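PDB 3G27: putative nuclease YbcO from Escherichia coli K-12, which binds zinc and is predicted to be a nuclease, though its activity remains uncharacterised. Local coordinates for residues H58-D62 with R63-F67. Sequence-based numbering, arbitrary orientation.
Sequences HDEID and RRTHF. With EDO (1,2-ethanediol), chain D.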
loop_
_atom_site.group_PDB
_atom_site.type_symbol
_atom_site.label_atom_id
_atom_site.label_comp_id
_atom_site.label_asym_id
_atom_site.label_seq_id
_atom_site.Cartn_x
_atom_site.Cartn_y
_atom_site.Cartn_z
ATOM N N HIS A 58 -5.449 -9.982 -10.440
ATOM C CA HIS A 58 -6.513 -9.986 -9.469
ATOM C C HIS A 58 -6.656 -11.373 -8.833
ATOM O O HIS A 58 -6.689 -11.499 -7.625
ATOM C CB HIS A 58 -7.787 -9.586 -10.183
ATOM C CG HIS A 58 -8.958 -9.401 -9.292
ATOM N ND1 HIS A 58 -10.249 -9.406 -9.772
ATOM C CD2 HIS A 58 -9.044 -9.172 -7.958
ATOM C CE1 HIS A 58 -11.080 -9.185 -8.762
ATOM N NE2 HIS A 58 -10.375 -9.046 -7.655
ATOM N N ASP A 59 -6.739 -12.423 -9.644
ATOM C CA ASP A 59 -6.877 -13.784 -9.112
ATOM C C ASP A 59 -5.693 -14.174 -8.230
ATOM O O ASP A 59 -5.865 -14.801 -7.209
ATOM C CB ASP A 59 -7.056 -14.772 -10.230
ATOM C CG ASP A 59 -8.391 -14.610 -10.959
ATOM O OD1 ASP A 59 -9.298 -13.981 -10.389
ATOM O OD2 ASP A 59 -8.550 -15.136 -12.101
ATOM N N GLU A 60 -4.507 -13.733 -8.595
ATOM C CA GLU A 60 -3.275 -14.015 -7.822
ATOM C C GLU A 60 -3.203 -13.255 -6.523
ATOM O O GLU A 60 -2.851 -13.831 -5.494
ATOM C CB GLU A 60 -2.038 -13.711 -8.642
ATOM C CG GLU A 60 -0.676 -14.097 -7.985
ATOM C CD GLU A 60 -0.389 -15.592 -7.949
ATOM O OE1 GLU A 60 -0.973 -16.368 -8.742
ATOM O OE2 GLU A 60 0.442 -15.994 -7.111
ATOM N N ILE A 61 -3.526 -11.968 -6.541
ATOM C CA ILE A 61 -3.446 -11.194 -5.308
ATOM C C ILE A 61 -4.511 -11.665 -4.310
ATOM O O ILE A 61 -4.294 -11.587 -3.109
ATOM C CB ILE A 61 -3.459 -9.631 -5.523
ATOM C CG1 ILE A 61 -4.830 -9.111 -6.007
ATOM C CG2 ILE A 61 -2.307 -9.203 -6.420
ATOM C CD1 ILE A 61 -4.952 -7.535 -6.060
ATOM N N ASP A 62 -5.656 -12.154 -4.811
ATOM C CA ASP A 62 -6.706 -12.739 -3.969
ATOM C C ASP A 62 -6.412 -14.183 -3.524
ATOM O O ASP A 62 -7.126 -14.738 -2.705
ATOM C CB ASP A 62 -8.049 -12.736 -4.718
ATOM C CG ASP A 62 -8.703 -11.360 -4.772
ATOM O OD1 ASP A 62 -8.095 -10.379 -4.299
ATOM O OD2 ASP A 62 -9.843 -11.275 -5.293
ATOM N N ARG A 63 -5.352 -14.771 -4.058
ATOM C CA ARG A 63 -4.901 -16.160 -3.785
ATOM C C ARG A 63 -5.824 -17.220 -4.353
ATOM O O ARG A 63 -5.777 -18.366 -3.938
ATOM C CB ARG A 63 -4.597 -16.420 -2.294
ATOM C CG ARG A 63 -3.779 -15.324 -1.590
ATOM C CD ARG A 63 -2.541 -14.875 -2.389
ATOM N NE ARG A 63 -1.508 -15.910 -2.397
ATOM C CZ ARG A 63 -0.579 -16.058 -3.343
ATOM N NH1 ARG A 63 0.321 -17.028 -3.230
ATOM N NH2 ARG A 63 -0.545 -15.252 -4.404
ATOM N N ARG A 64 -6.637 -16.846 -5.334
ATOM C CA ARG A 64 -7.364 -17.840 -6.135
ATOM C C ARG A 64 -6.375 -18.637 -6.988
ATOM O O ARG A 64 -6.601 -19.827 -7.293
ATOM C CB ARG A 64 -8.441 -17.176 -6.985
ATOM C CG ARG A 64 -9.660 -16.790 -6.183
ATOM C CD ARG A 64 -10.835 -16.347 -7.082
ATOM N NE ARG A 64 -10.526 -15.098 -7.762
ATOM C CZ ARG A 64 -10.614 -13.885 -7.209
ATOM N NH1 ARG A 64 -11.027 -13.713 -5.965
ATOM N NH2 ARG A 64 -10.279 -12.821 -7.909
ATOM N N THR A 65 -5.261 -17.995 -7.333
ATOM C CA THR A 65 -4.086 -18.677 -7.880
ATOM C C THR A 65 -2.945 -18.369 -6.961
ATOM O O THR A 65 -2.976 -17.379 -6.230
ATOM C CB THR A 65 -3.745 -18.240 -9.345
ATOM O OG1 THR A 65 -3.481 -16.819 -9.428
ATOM C CG2 THR A 65 -4.867 -18.630 -10.298
ATOM N N HIS A 66 -1.938 -19.223 -6.987
ATOM C CA HIS A 66 -0.755 -19.022 -6.178
ATOM C C HIS A 66 0.513 -19.309 -7.000
ATOM O O HIS A 66 1.400 -20.052 -6.580
ATOM C CB HIS A 66 -0.839 -19.884 -4.919
ATOM C CG HIS A 66 -1.226 -21.298 -5.202
ATOM N ND1 HIS A 66 -2.540 -21.696 -5.307
ATOM C CD2 HIS A 66 -0.476 -22.398 -5.448
ATOM C CE1 HIS A 66 -2.585 -22.982 -5.599
ATOM N NE2 HIS A 66 -1.345 -23.434 -5.692
ATOM N N PHE A 67 0.593 -18.687 -8.172
ATOM C CA PHE A 67 1.758 -18.824 -9.027
ATOM C C PHE A 67 3.001 -18.277 -8.371
ATOM O O PHE A 67 4.068 -18.808 -8.566
ATOM C CB PHE A 67 1.537 -18.105 -10.355
ATOM C CG PHE A 67 0.502 -18.740 -11.212
ATOM C CD1 PHE A 67 0.694 -20.027 -11.706
ATOM C CD2 PHE A 67 -0.621 -18.048 -11.568
ATOM C CE1 PHE A 67 -0.240 -20.643 -12.508
ATOM C CE2 PHE A 67 -1.598 -18.651 -12.376
ATOM C CZ PHE A 67 -1.403 -19.957 -12.847
HETATM C C1 EDO D . -1.286 -23.466 -9.792
HETATM O O1 EDO D . 0.018 -22.950 -9.451
HETATM C C2 EDO D . -2.332 -22.354 -9.894
HETATM O O2 EDO D . -2.335 -21.489 -8.760
#
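Thr65, Arg63 and Arg64 fold back on Asp59 and Glu60 where helix 55-61, which carries the zinc ligand Cys57 and follows directly on another, Cys54, ends in a Schellman motif. Arg63 has positive phi (70°). Among the backbone bonds, Thr65 N reaches Asp59 O at 3.3 Å, while Arg63 N donates to Glu60 O. That carbonyl oxygen also takes Arg63 NH2, which arrives from the opposite face of the carbonyl plane because the arginine chain is bent at chi2 and chi3.

The salt bridges fall into two groups. Arg63 NH2 continues to Glu60 OE2 (3.0 Å), meeting it from above the carboxylate plane. Arg64 bridges two aspartates: NE and NH2 both grip Asp59 OD1, which lies in the guanidinium plane, and NH1 binds Asp62 OD2 at 2.8 Å on its anti lone pair. Both carboxylates stand nearly perpendicular to the guanidinium, and Arg64 NH2 sits 3.7 Å above the centre of the His58 ring.

The buried Glu60 carboxylate ties the following loop to the helix. Its OE2 also accepts from Val68 N, and its side chain packs on Ile17 and Val20. An ethanediol, probably from the crystallisation liquor, accepts from His66 N through O2. Glu60 OE1 holds two donors, Thr65 OG1 at 2.6 Å on the anti side, tilted out of the carboxylate plane, and Phe67 N at 2.9 Å on the syn lone pair.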